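PDB 2FB6: conserved hypothetical protein from Bacteroides thetaiotaomicron, which is of unknown function but has a five-stranded parallel sheet covered by helices, consistent with a DsrE-like fold. Local coordinates for residues I45-S50 against I102-Y107; Q59-I64 against T91-T96; M28-S33 against S70-E75. One frame throughout, in Å; residues are numbered along the deposited sequence.

Interaction 1 of 3, residues I45-S50 against I102-Y107; sequences ILWGAS and IPLTEY
Ile45 and Trp47 meet Leu104 and Tyr107 where the end of strand 41-46 and the loop after it face helix 101-109. Most of the contact is between methyl groups and aromatic carbons. The methyl CD1 of Ile45 sits at the edge of the Tyr107 ring, 3.7 Å from CE2. The two side chains run past each other in opposite directions. Leu104 CD2 lies 3.6 Å from Trp47 CZ3, and the Leu104 side chain crosses the indole obliquely. Leu104 has CG anti to the backbone N (chi1 180°), which sends its two methyls out from the helix toward the strand.

Aliphatic contact is looser. Ile45 CD1 and Leu104 CD1 are 4.2 Å apart.

Polar groups act around the contact. One face of the Tyr107 ring carries Pro103 O, 3.1 Å above its plane and offset toward the rim. The hydroxyl of Tyr107 is hydrogen-bonded to Glu75 on strand 73-77, which fixes the far end of the ring. Met100 touches both Ile45 and Trp47.

The pairing is thus purely apolar across the two segments. It attaches helix 101-109 to the sheet by dispersion and burial of carbon, while Glu75 supplies the directional bond that orients the tyrosine.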
loop_
_atom_site.group_PDB
_atom_site.type_symbol
_atom_site.label_atom_id
_atom_site.label_comp_id
_atom_site.label_asym_id
_atom_site.label_seq_id
_atom_site.Cartn_x
_atom_site.Cartn_y
_atom_site.Cartn_z
ATOM N N ILE A 45 0.893 0.550 -2.467
ATOM C CA ILE A 45 2.169 -0.003 -2.928
ATOM C C ILE A 45 3.252 0.406 -1.928
ATOM O O ILE A 45 3.497 1.589 -1.729
ATOM C CB ILE A 45 2.558 0.543 -4.318
ATOM C CG1 ILE A 45 1.442 0.307 -5.350
ATOM C CG2 ILE A 45 3.894 -0.070 -4.755
ATOM C CD1 ILE A 45 1.630 1.167 -6.595
ATOM N N LEU A 46 3.877 -0.585 -1.304
ATOM C CA LEU A 46 4.995 -0.349 -0.394
ATOM C C LEU A 46 6.299 -0.412 -1.168
ATOM O O LEU A 46 6.676 -1.467 -1.670
ATOM C CB LEU A 46 5.019 -1.414 0.698
ATOM C CG LEU A 46 3.994 -1.267 1.808
ATOM C CD1 LEU A 46 4.012 -2.481 2.704
ATOM C CD2 LEU A 46 4.319 -0.028 2.611
ATOM N N TRP A 47 7.007 0.711 -1.268
ATOM C CA TRP A 47 8.202 0.738 -2.104
ATOM C C TRP A 47 9.078 1.882 -1.632
ATOM O O TRP A 47 8.667 3.035 -1.708
ATOM C CB TRP A 47 7.773 0.968 -3.561
ATOM C CG TRP A 47 8.828 0.712 -4.597
ATOM C CD1 TRP A 47 10.178 0.633 -4.412
ATOM C CD2 TRP A 47 8.602 0.548 -5.994
ATOM N NE1 TRP A 47 10.809 0.418 -5.616
ATOM C CE2 TRP A 47 9.858 0.348 -6.601
ATOM C CE3 TRP A 47 7.450 0.520 -6.796
ATOM C CZ2 TRP A 47 10.002 0.152 -7.981
ATOM C CZ3 TRP A 47 7.598 0.312 -8.170
ATOM C CH2 TRP A 47 8.851 0.127 -8.738
ATOM N N GLY A 48 10.291 1.562 -1.177
ATOM C CA GLY A 48 11.210 2.587 -0.648
ATOM C C GLY A 48 11.412 2.446 0.846
ATOM O O GLY A 48 11.351 1.341 1.370
ATOM N N ALA A 49 11.640 3.571 1.531
ATOM C CA ALA A 49 11.949 3.571 2.972
ATOM C C ALA A 49 10.833 2.897 3.792
ATOM O O ALA A 49 11.081 2.248 4.811
ATOM C CB ALA A 49 12.205 5.004 3.443
ATOM N N SER A 50 9.609 3.021 3.299
ATOM C CA SER A 50 8.454 2.393 3.934
ATOM C C SER A 50 8.555 0.884 4.148
ATOM O O SER A 50 7.982 0.355 5.099
ATOM C CB SER A 50 7.214 2.676 3.102
ATOM O OG SER A 50 7.396 2.159 1.795
ATOM N N ILE A 102 6.421 -3.532 -13.656
ATOM C CA ILE A 102 5.321 -3.616 -14.618
ATOM C C ILE A 102 4.011 -3.101 -14.012
ATOM O O ILE A 102 3.349 -2.278 -14.629
ATOM C CB ILE A 102 5.179 -5.059 -15.198
ATOM C CG1 ILE A 102 6.398 -5.406 -16.045
ATOM C CG2 ILE A 102 3.871 -5.215 -16.003
ATOM C CD1 ILE A 102 6.645 -4.448 -17.164
ATOM N N PRO A 103 3.624 -3.596 -12.822
ATOM C CA PRO A 103 2.406 -3.052 -12.221
ATOM C C PRO A 103 2.376 -1.524 -12.106
ATOM O O PRO A 103 1.375 -0.901 -12.493
ATOM C CB PRO A 103 2.357 -3.739 -10.849
ATOM C CG PRO A 103 3.035 -5.054 -11.087
ATOM C CD PRO A 103 4.158 -4.733 -12.036
ATOM N N LEU A 104 3.433 -0.908 -11.578
ATOM C CA LEU A 104 3.407 0.550 -11.443
ATOM C C LEU A 104 3.271 1.224 -12.798
ATOM O O LEU A 104 2.514 2.187 -12.948
ATOM C CB LEU A 104 4.629 1.074 -10.698
ATOM C CG LEU A 104 4.667 2.602 -10.529
ATOM C CD1 LEU A 104 3.412 3.192 -9.834
ATOM C CD2 LEU A 104 5.910 3.003 -9.767
ATOM N N THR A 105 4.017 0.727 -13.777
ATOM C CA THR A 105 3.924 1.259 -15.129
ATOM C C THR A 105 2.484 1.170 -15.616
ATOM O O THR A 105 1.940 2.161 -16.124
ATOM C CB THR A 105 4.897 0.532 -16.087
ATOM O OG1 THR A 105 6.231 0.606 -15.561
ATOM C CG2 THR A 105 4.863 1.177 -17.484
ATOM N N GLU A 106 1.852 0.014 -15.435
ATOM C CA GLU A 106 0.473 -0.146 -15.881
ATOM C C GLU A 106 -0.472 0.812 -15.169
ATOM O O GLU A 106 -1.348 1.421 -15.798
ATOM C CB GLU A 106 0.022 -1.594 -15.711
ATOM C CG GLU A 106 0.725 -2.542 -16.683
ATOM C CD GLU A 106 0.252 -2.362 -18.113
ATOM O OE1 GLU A 106 -0.972 -2.501 -18.356
ATOM O OE2 GLU A 106 1.091 -2.072 -18.992
ATOM N N TYR A 107 -0.296 0.966 -13.854
ATOM C CA TYR A 107 -1.169 1.875 -13.101
ATOM C C TYR A 107 -1.058 3.287 -13.657
ATOM O O TYR A 107 -2.061 3.976 -13.841
ATOM C CB TYR A 107 -0.818 1.897 -11.606
ATOM C CG TYR A 107 -0.864 0.552 -10.896
ATOM C CD1 TYR A 107 -1.759 -0.463 -11.284
ATOM C CD2 TYR A 107 -0.051 0.320 -9.792
ATOM C CE1 TYR A 107 -1.791 -1.699 -10.617
ATOM C CE2 TYR A 107 -0.091 -0.901 -9.117
ATOM C CZ TYR A 107 -0.970 -1.899 -9.528
ATOM O OH TYR A 107 -1.023 -3.102 -8.856
#

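Interaction 2 of 3, residues Q59-I64 against T91-T96; sequences QVQTEI and TNLGIT
Helix 58-70 passes the turn after helix 87-92 with Gln61 and Leu93 closest, their CA atoms 7.5 Å apart. That turn is a Schellman motif. Gly94 takes a positive phi of 95°, and its N bonds back to Thr91 O at 2.9 Å. Any side chain at these backbone angles would collide with the carbonyl O of Leu93, which explains the glycine. The chain then enters edge strand 96-98 of the parallel sheet in this alpha/beta fold. The contact therefore joins a covering helix to the connection leading into the last strand on this side.

Leu93 points at the helix and touches the aliphatic part of Gln61. The two side chains cross at about a right angle. Leu93 CD1 is 4.0 Å from Gln61 CG, and Leu93 CD2 rests along the length of the glutamine from CB to OE1. The Gln61 chain is extended beyond CG (chi2 176°), which offers this length to the leucine. Its amide NE2 is hydrogen-bonded to Val54 O in helix 49-56. With an alanine in place of Gln61, the Leu93 methyls would probably lose cover and Val54 O would be left without its amide partner.

One turn on, Ile64 is buried and reaches both residues flanking the glycine. Val54 also touches Ile64 and Leu93, and Ile74 of strand 73-77 touches Ile64 and Ile95. The CG2 branch of Ile64 does the work. It lies 4.3 Å from Leu93 CB and 3.8 Å from the terminal methyl CD1 of Ile95.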
loop_
_atom_site.group_PDB
_atom_site.type_symbol
_atom_site.label_atom_id
_atom_site.label_comp_id
_atom_site.label_asym_id
_atom_site.label_seq_id
_atom_site.Cartn_x
_atom_site.Cartn_y
_atom_site.Cartn_z
ATOM N N GLN A 59 3.925 -1.184 15.687
ATOM C CA GLN A 59 2.757 -0.294 15.635
ATOM C C GLN A 59 2.269 -0.103 14.196
ATOM O O GLN A 59 1.064 -0.111 13.941
ATOM C CB GLN A 59 3.026 1.064 16.295
ATOM C CG GLN A 59 3.077 0.976 17.821
ATOM C CD GLN A 59 3.335 2.307 18.482
ATOM O OE1 GLN A 59 4.047 2.384 19.492
ATOM N NE2 GLN A 59 2.728 3.358 17.955
ATOM N N VAL A 60 3.207 0.053 13.258
ATOM C CA VAL A 60 2.837 0.127 11.836
ATOM C C VAL A 60 2.204 -1.206 11.374
ATOM O O VAL A 60 1.228 -1.212 10.629
ATOM C CB VAL A 60 4.053 0.519 10.967
ATOM C CG1 VAL A 60 3.722 0.515 9.474
ATOM C CG2 VAL A 60 4.576 1.892 11.382
ATOM N N GLN A 61 2.752 -2.338 11.814
ATOM C CA GLN A 61 2.161 -3.639 11.456
ATOM C C GLN A 61 0.702 -3.764 11.888
ATOM O O GLN A 61 -0.111 -4.321 11.162
ATOM C CB GLN A 61 3.012 -4.786 12.004
ATOM C CG GLN A 61 4.385 -4.780 11.380
ATOM C CD GLN A 61 5.303 -5.816 11.943
ATOM O OE1 GLN A 61 4.941 -6.565 12.849
ATOM N NE2 GLN A 61 6.514 -5.860 11.411
ATOM N N THR A 62 0.371 -3.258 13.072
ATOM C CA THR A 62 -1.019 -3.261 13.510
ATOM C C THR A 62 -1.916 -2.527 12.522
ATOM O O THR A 62 -3.001 -3.023 12.207
ATOM C CB THR A 62 -1.115 -2.667 14.927
ATOM O OG1 THR A 62 -0.245 -3.430 15.761
ATOM C CG2 THR A 62 -2.556 -2.726 15.491
ATOM N N GLU A 63 -1.472 -1.371 12.021
ATOM C CA GLU A 63 -2.247 -0.647 11.000
ATOM C C GLU A 63 -2.375 -1.453 9.713
ATOM O O GLU A 63 -3.438 -1.483 9.104
ATOM C CB GLU A 63 -1.610 0.700 10.638
ATOM C CG GLU A 63 -1.730 1.781 11.661
ATOM C CD GLU A 63 -3.164 2.126 12.026
ATOM O OE1 GLU A 63 -4.036 2.232 11.134
ATOM O OE2 GLU A 63 -3.409 2.312 13.230
ATOM N N ILE A 64 -1.285 -2.096 9.297
ATOM C CA ILE A 64 -1.290 -2.927 8.088
ATOM C C ILE A 64 -2.383 -3.986 8.190
ATOM O O ILE A 64 -3.147 -4.198 7.246
ATOM C CB ILE A 64 0.080 -3.634 7.896
ATOM C CG1 ILE A 64 1.183 -2.624 7.532
ATOM C CG2 ILE A 64 0.002 -4.799 6.868
ATOM C CD1 ILE A 64 1.024 -1.960 6.158
ATOM N N THR A 91 5.532 -10.893 3.675
ATOM C CA THR A 91 4.585 -11.913 3.230
ATOM C C THR A 91 3.732 -12.416 4.401
ATOM O O THR A 91 2.520 -12.636 4.270
ATOM C CB THR A 91 5.362 -13.089 2.576
ATOM O OG1 THR A 91 5.854 -12.682 1.289
ATOM C CG2 THR A 91 4.515 -14.352 2.446
ATOM N N ASN A 92 4.386 -12.604 5.551
ATOM C CA ASN A 92 3.708 -13.094 6.757
ATOM C C ASN A 92 2.648 -12.138 7.298
ATOM O O ASN A 92 1.745 -12.557 8.030
ATOM C CB ASN A 92 4.710 -13.422 7.870
ATOM C CG ASN A 92 5.531 -14.673 7.585
ATOM O OD1 ASN A 92 5.222 -15.449 6.680
ATOM N ND2 ASN A 92 6.602 -14.858 8.356
ATOM N N LEU A 93 2.769 -10.849 6.952
ATOM C CA LEU A 93 1.761 -9.852 7.342
ATOM C C LEU A 93 0.540 -9.905 6.438
ATOM O O LEU A 93 -0.470 -9.253 6.714
ATOM C CB LEU A 93 2.334 -8.429 7.313
ATOM C CG LEU A 93 3.415 -8.110 8.339
ATOM C CD1 LEU A 93 4.080 -6.802 7.995
ATOM C CD2 LEU A 93 2.813 -8.080 9.761
ATOM N N GLY A 94 0.636 -10.663 5.348
ATOM C CA GLY A 94 -0.454 -10.757 4.398
ATOM C C GLY A 94 -0.343 -9.800 3.222
ATOM O O GLY A 94 -1.289 -9.638 2.439
ATOM N N ILE A 95 0.824 -9.167 3.098
ATOM C CA ILE A 95 1.130 -8.272 1.978
ATOM C C ILE A 95 1.611 -9.105 0.786
ATOM O O ILE A 95 2.383 -10.067 0.958
ATOM C CB ILE A 95 2.195 -7.234 2.412
ATOM C CG1 ILE A 95 1.632 -6.315 3.501
ATOM C CG2 ILE A 95 2.698 -6.415 1.238
ATOM C CD1 ILE A 95 2.710 -5.581 4.299
ATOM N N THR A 96 1.160 -8.725 -0.410
ATOM C CA THR A 96 1.592 -9.388 -1.644
ATOM C C THR A 96 2.973 -8.881 -2.013
ATOM O O THR A 96 3.174 -7.688 -2.182
ATOM C CB THR A 96 0.614 -9.118 -2.816
ATOM O OG1 THR A 96 -0.661 -9.674 -2.489
ATOM C CG2 THR A 96 1.136 -9.745 -4.134
#

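Interaction 3 of 3, residues M28-S33 against S70-E75; sequences MYALNS and SGITIE
Ile72 lays its CD1 methyl over the peptide plane that joins Ala30 to Leu31, 3.6 Å from Ala30 O. The Tyr29 ring and the Asn32 amide take no part in the contact with residues 70-75. One face of the Tyr29 ring carries Ser33 OG, 3.2 Å above its plane and offset toward the rim. The Asn32 amide has Met28 O almost in its plane, and ND2 gives that oxygen a bond of 2.9 Å at 160°. Residue 28 is selenomethionine.

These helix carbonyls are doubly used. Met28 O takes Asn32 ND2 and Asn32 N from opposite faces of its plane. Tyr29 O does the same for Ser33 OG, 2.8 Å away, and Ser33 N.

Across the contact the packing is aliphatic. Ile72 CG1 is anti to its carbonyl carbon (chi1 -69°), and the extended branch beyond it carries CD1 to the helix, 3.9 Å from Ala30 CB. Leu31 reaches over with CD2, which comes 3.9 Å from Ser70 OG. That hydroxyl is hydrogen-bonded to Met67 O in helix 58-70. Gly71 closes that helix with a Schellman motif, turning the chain from Ser70 to Ile72 at the entry to strand 73-77.

A small alanine lets the isoleucine methyl come right down on the helix backbone. The contact is therefore held by shape and burial, while Asn32 ND2, Ser33 OG and Ser70 OG bond carbonyls about one turn back.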
loop_
_atom_site.group_PDB
_atom_site.type_symbol
_atom_site.label_atom_id
_atom_site.label_comp_id
_atom_site.label_asym_id
_atom_site.label_seq_id
_atom_site.Cartn_x
_atom_site.Cartn_y
_atom_site.Cartn_z
HETATM N N MSE A 28 -5.146 6.645 8.089
HETATM C CA MSE A 28 -6.450 7.171 8.453
HETATM C C MSE A 28 -7.332 7.417 7.227
HETATM O O MSE A 28 -8.524 7.046 7.210
HETATM C CB MSE A 28 -6.318 8.443 9.264
HETATM C CG MSE A 28 -7.632 8.870 9.817
HETATM SE SE MSE A 28 -7.364 10.421 10.869
HETATM C CE MSE A 28 -7.296 11.778 9.432
ATOM N N TYR A 29 -6.764 8.000 6.175
ATOM C CA TYR A 29 -7.583 8.254 4.993
ATOM C C TYR A 29 -7.940 6.944 4.283
ATOM O O TYR A 29 -9.080 6.762 3.850
ATOM C CB TYR A 29 -6.880 9.218 4.049
ATOM C CG TYR A 29 -7.706 9.513 2.816
ATOM C CD1 TYR A 29 -8.952 10.151 2.912
ATOM C CD2 TYR A 29 -7.239 9.167 1.540
ATOM C CE1 TYR A 29 -9.716 10.431 1.767
ATOM C CE2 TYR A 29 -7.995 9.441 0.409
ATOM C CZ TYR A 29 -9.222 10.063 0.520
ATOM O OH TYR A 29 -9.946 10.299 -0.635
ATOM N N ALA A 30 -6.986 6.026 4.189
ATOM C CA ALA A 30 -7.244 4.784 3.475
ATOM C C ALA A 30 -8.321 3.961 4.195
ATOM O O ALA A 30 -9.298 3.473 3.570
ATOM C CB ALA A 30 -5.961 3.987 3.311
ATOM N N LEU A 31 -8.179 3.838 5.514
ATOM C CA LEU A 31 -9.139 3.042 6.296
ATOM C C LEU A 31 -10.538 3.627 6.250
ATOM O O LEU A 31 -11.528 2.904 6.030
ATOM C CB LEU A 31 -8.680 2.890 7.750
ATOM C CG LEU A 31 -7.651 1.798 7.970
ATOM C CD1 LEU A 31 -6.936 2.016 9.291
ATOM C CD2 LEU A 31 -8.370 0.435 7.932
ATOM N N ASN A 32 -10.636 4.937 6.460
ATOM C CA ASN A 32 -11.951 5.573 6.454
ATOM C C ASN A 32 -12.574 5.526 5.070
ATOM O O ASN A 32 -13.778 5.267 4.928
ATOM C CB ASN A 32 -11.864 7.003 6.976
ATOM C CG ASN A 32 -11.907 7.054 8.488
ATOM O OD1 ASN A 32 -12.978 7.186 9.070
ATOM N ND2 ASN A 32 -10.744 6.916 9.137
ATOM N N SER A 33 -11.754 5.765 4.045
ATOM C CA SER A 33 -12.234 5.690 2.666
ATOM C C SER A 33 -12.835 4.333 2.356
ATOM O O SER A 33 -13.905 4.255 1.722
ATOM C CB SER A 33 -11.112 5.964 1.661
ATOM O OG SER A 33 -10.741 7.319 1.669
ATOM N N SER A 70 -9.925 -4.613 6.271
ATOM C CA SER A 70 -10.984 -3.785 5.677
ATOM C C SER A 70 -11.147 -4.023 4.169
ATOM O O SER A 70 -12.087 -3.516 3.570
ATOM C CB SER A 70 -10.697 -2.300 5.907
ATOM O OG SER A 70 -9.707 -1.845 4.998
ATOM N N GLY A 71 -10.222 -4.755 3.555
ATOM C CA GLY A 71 -10.289 -5.013 2.121
ATOM C C GLY A 71 -9.410 -4.136 1.255
ATOM O O GLY A 71 -9.465 -4.238 0.026
ATOM N N ILE A 72 -8.616 -3.263 1.879
ATOM C CA ILE A 72 -7.555 -2.555 1.156
ATOM C C ILE A 72 -6.523 -3.599 0.724
ATOM O O ILE A 72 -6.188 -4.490 1.505
ATOM C CB ILE A 72 -6.894 -1.532 2.099
ATOM C CG1 ILE A 72 -7.870 -0.400 2.418
ATOM C CG2 ILE A 72 -5.589 -0.949 1.512
ATOM C CD1 ILE A 72 -7.502 0.400 3.664
ATOM N N THR A 73 -6.058 -3.526 -0.522
ATOM C CA THR A 73 -5.008 -4.442 -0.974
ATOM C C THR A 73 -3.658 -3.762 -0.749
ATOM O O THR A 73 -3.541 -2.549 -0.886
ATOM C CB THR A 73 -5.188 -4.872 -2.460
ATOM O OG1 THR A 73 -5.226 -3.714 -3.299
ATOM C CG2 THR A 73 -6.499 -5.619 -2.644
ATOM N N ILE A 74 -2.641 -4.542 -0.399
ATOM C CA ILE A 74 -1.296 -4.001 -0.153
ATOM C C ILE A 74 -0.275 -4.913 -0.809
ATOM O O ILE A 74 -0.322 -6.117 -0.610
ATOM C CB ILE A 74 -0.962 -3.858 1.357
ATOM C CG1 ILE A 74 -2.084 -3.100 2.078
ATOM C CG2 ILE A 74 0.391 -3.120 1.508
ATOM C CD1 ILE A 74 -1.861 -2.930 3.568
ATOM N N GLU A 75 0.600 -4.329 -1.630
ATOM C CA GLU A 75 1.636 -5.078 -2.331
ATOM C C GLU A 75 2.954 -4.364 -2.115
ATOM O O GLU A 75 2.973 -3.144 -1.947
ATOM C CB GLU A 75 1.308 -5.207 -3.822
ATOM C CG GLU A 75 0.998 -3.870 -4.520
ATOM C CD GLU A 75 0.565 -4.022 -5.978
ATOM O OE1 GLU A 75 0.583 -5.160 -6.492
ATOM O OE2 GLU A 75 0.220 -2.997 -6.606
#

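How the interactions relate
Strand 73-77 ties the three contacts together. Interactions 1 and 3 lie on opposite sides of the chain's centre, about 16 Å apart between centres. Glu75 bridges them: its OE2 is 2.6 Å from Tyr107 OH, and its O is 2.8 Å from Leu46 N. The centres of interactions 1 and 2 are also about 16 Å apart; Leu46 CD1 packs 3.7 Å from Ile95 CD1. Those of interactions 2 and 3 are about 12 Å apart; Thr96 N to Ile74 O, 3.0 Å, is a probable sheet bond. Helix 58-70 supplies interaction 2 and leads directly into residues 70-75. No active site is established. Trp47 touches Cys77, which with Cys80 forms an unconfirmed CxxC pattern at a helix start.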